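Local coordinates for UPF0403 protein yphP (Bacillus subtilis, PDB 3FHK) that acts as a dithiol bacilliredoxin, removing bacillithiol from proteins S-bacillithiolated under oxidative stress, and has protein disulfide isomerase activity, at residues G46-C56 with S106-G115. The protein carries 2 engineered substitutions. Residues are numbered along the deposited sequence; the frame is centred on the assembly and turned at random. Where two conformers were deposited one is given.
Sequences GTTLVVVNSVC and SSPSMALLKG
Val50 and Leu113 meet obliquely, two residues out of register on one face of the sheet: Val50 CG2 lies 3.5 Å from Leu113 CD2, tighter than usual carbon contact. With CG1 anti to the backbone N (chi1 174°), Val50 keeps CG2 beside that N and on the side of Leu113. Thr48 runs alongside Leu113, its CB 4.0 Å from Leu113 CD2, and Met96 of helix 90-97 packs on both Val50 and Leu113. Val51 and Met110 point together to the other face, Val51 CG2 being 4.1 Å from Met110 CG. The antiparallel register is fixed by paired backbone bonds; Val50 N to Ala111 O, 2.7 Å, is nearly straight at 177°. At the polar end, Ser109 OG lies 3.5 Å from Val52 CB while donating to Ser106 O at 2.9 Å, from above that carbonyl plane. Without the hydroxyl, as with an alanine here, Ser106 O would keep a weak bond from Arg97, and the loop, still tied through Ser106 OG to Arg124, would probably be held less firmly. At the far end a water donates to Gly46 O and Gly115 O; Thr48 OG1, bonded to Asn80, lies doubtfully close to it. Beyond the strands, Pro108, preceded by a cis peptide, sets its CD 3.7 Å from SG of the nucleophile Cys56, in the conformer given. A cis-proline just before one strand, facing the redox motif, here CXC, that follows its antiparallel neighbour, is the hallmark active-site arrangement of the thioredoxin fold.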
# COMPACT_ATOMS: atom_id res chain seq x y z
N GLY A 46 7.98 -25.75 -38.10
CA GLY A 46 8.23 -24.57 -38.90
C GLY A 46 8.81 -23.47 -38.03
O GLY A 46 9.49 -23.76 -37.04
N THR A 47 8.54 -22.22 -38.39
CA THR A 47 9.14 -21.11 -37.66
C THR A 47 8.24 -20.55 -36.57
O THR A 47 7.01 -20.54 -36.69
CB THR A 47 9.62 -19.99 -38.59
OG1 THR A 47 8.52 -19.49 -39.37
CG2 THR A 47 10.73 -20.53 -39.51
N THR A 48 8.88 -20.09 -35.50
CA THR A 48 8.18 -19.49 -34.39
C THR A 48 8.88 -18.23 -33.91
O THR A 48 10.10 -18.20 -33.78
CB THR A 48 8.07 -20.46 -33.21
OG1 THR A 48 7.18 -21.53 -33.55
CG2 THR A 48 7.54 -19.73 -31.96
N LEU A 49 8.09 -17.18 -33.69
CA LEU A 49 8.56 -16.01 -32.96
C LEU A 49 8.11 -16.13 -31.52
O LEU A 49 6.92 -16.21 -31.23
CB LEU A 49 8.02 -14.71 -33.57
CG LEU A 49 8.48 -13.46 -32.80
CD1 LEU A 49 9.99 -13.36 -32.87
CD2 LEU A 49 7.82 -12.17 -33.31
N VAL A 50 9.08 -16.18 -30.63
CA VAL A 50 8.82 -16.21 -29.21
C VAL A 50 9.13 -14.82 -28.69
O VAL A 50 10.20 -14.25 -28.98
CB VAL A 50 9.72 -17.25 -28.49
CG1 VAL A 50 9.54 -17.19 -26.97
CG2 VAL A 50 9.43 -18.68 -29.02
N VAL A 51 8.20 -14.25 -27.95
CA VAL A 51 8.45 -12.98 -27.29
C VAL A 51 8.48 -13.21 -25.79
O VAL A 51 7.53 -13.72 -25.20
CB VAL A 51 7.39 -11.92 -27.62
CG1 VAL A 51 7.64 -10.64 -26.82
CG2 VAL A 51 7.39 -11.64 -29.12
N VAL A 52 9.60 -12.85 -25.19
CA VAL A 52 9.69 -12.85 -23.74
C VAL A 52 9.25 -11.49 -23.25
O VAL A 52 10.00 -10.50 -23.35
CB VAL A 52 11.09 -13.18 -23.25
CG1 VAL A 52 11.15 -13.04 -21.74
CG2 VAL A 52 11.44 -14.59 -23.68
N ASN A 53 8.03 -11.45 -22.73
CA ASN A 53 7.38 -10.21 -22.37
C ASN A 53 7.87 -9.72 -21.01
O ASN A 53 8.56 -10.46 -20.31
CB ASN A 53 5.86 -10.41 -22.38
CG ASN A 53 5.09 -9.11 -22.57
OD1 ASN A 53 5.68 -8.04 -22.74
ND2 ASN A 53 3.77 -9.20 -22.54
N SER A 54 7.53 -8.48 -20.66
CA SER A 54 8.02 -7.86 -19.43
C SER A 54 7.20 -6.60 -19.11
O SER A 54 6.58 -6.03 -20.00
CB SER A 54 9.50 -7.49 -19.58
OG SER A 54 9.91 -6.53 -18.61
N VAL A 55 7.21 -6.17 -17.86
CA VAL A 55 6.46 -4.99 -17.43
C VAL A 55 7.17 -3.66 -17.73
O VAL A 55 6.55 -2.59 -17.75
CB VAL A 55 6.17 -5.06 -15.91
CG1 VAL A 55 5.44 -3.82 -15.45
CG2 VAL A 55 5.34 -6.28 -15.60
N CYS A 56 8.47 -3.71 -17.97
CA CYS A 56 9.26 -2.49 -18.07
C CYS A 56 8.89 -1.65 -19.29
O CYS A 56 8.29 -2.12 -20.25
CB CYS A 56 10.74 -2.83 -18.08
SG CYS A 56 11.13 -3.91 -19.44
N SER A 106 17.27 -12.54 -20.39
CA SER A 106 17.00 -11.11 -20.36
C SER A 106 15.55 -10.85 -20.76
O SER A 106 14.88 -11.73 -21.30
CB SER A 106 17.96 -10.33 -21.28
OG SER A 106 17.65 -10.52 -22.65
N SER A 107 15.09 -9.64 -20.50
CA SER A 107 13.67 -9.33 -20.57
C SER A 107 13.50 -7.82 -20.82
O SER A 107 14.07 -7.01 -20.10
CB SER A 107 13.04 -9.70 -19.23
OG SER A 107 11.64 -9.58 -19.26
N PRO A 108 12.74 -7.44 -21.87
CA PRO A 108 12.11 -8.32 -22.85
C PRO A 108 13.18 -8.88 -23.77
O PRO A 108 14.27 -8.35 -23.83
CB PRO A 108 11.24 -7.34 -23.66
CG PRO A 108 12.01 -6.04 -23.56
CD PRO A 108 12.42 -6.03 -22.13
N SER A 109 12.86 -9.96 -24.47
CA SER A 109 13.76 -10.47 -25.48
C SER A 109 12.93 -11.27 -26.48
O SER A 109 11.75 -11.52 -26.24
CB SER A 109 14.90 -11.29 -24.85
OG SER A 109 14.40 -12.40 -24.10
N MET A 110 13.53 -11.65 -27.59
CA MET A 110 12.78 -12.37 -28.62
C MET A 110 13.64 -13.48 -29.25
O MET A 110 14.84 -13.32 -29.44
CB MET A 110 12.30 -11.40 -29.69
CG MET A 110 11.31 -10.34 -29.18
SD MET A 110 10.76 -9.19 -30.47
CE MET A 110 11.89 -7.84 -30.19
N ALA A 111 13.02 -14.62 -29.54
CA ALA A 111 13.69 -15.65 -30.31
C ALA A 111 12.87 -16.09 -31.51
O ALA A 111 11.65 -16.29 -31.41
CB ALA A 111 14.04 -16.86 -29.43
N LEU A 112 13.55 -16.21 -32.65
CA LEU A 112 13.03 -16.86 -33.84
C LEU A 112 13.50 -18.32 -33.79
O LEU A 112 14.71 -18.59 -33.74
CB LEU A 112 13.58 -16.19 -35.09
CG LEU A 112 12.65 -15.99 -36.30
CD1 LEU A 112 13.43 -16.05 -37.61
CD2 LEU A 112 11.51 -16.99 -36.33
N LEU A 113 12.55 -19.25 -33.80
CA LEU A 113 12.85 -20.68 -33.79
C LEU A 113 12.62 -21.32 -35.14
O LEU A 113 11.77 -20.89 -35.91
CB LEU A 113 11.92 -21.40 -32.81
CG LEU A 113 12.19 -21.39 -31.31
CD1 LEU A 113 13.00 -20.19 -30.88
CD2 LEU A 113 10.86 -21.46 -30.58
N LYS A 114 13.38 -22.37 -35.42
CA LYS A 114 13.03 -23.34 -36.45
C LYS A 114 12.89 -24.63 -35.66
O LYS A 114 13.83 -25.03 -34.97
CB LYS A 114 14.15 -23.46 -37.49
CG LYS A 114 13.95 -24.56 -38.52
CD LYS A 114 13.50 -24.01 -39.87
CE LYS A 114 12.02 -23.68 -39.89
NZ LYS A 114 11.55 -23.19 -41.23
N GLY A 115 11.72 -25.26 -35.71
CA GLY A 115 11.39 -26.29 -34.74
C GLY A 115 11.50 -25.69 -33.35
O GLY A 115 10.90 -24.65 -33.06
O HOH W 1 8.77 -23.32 -34.23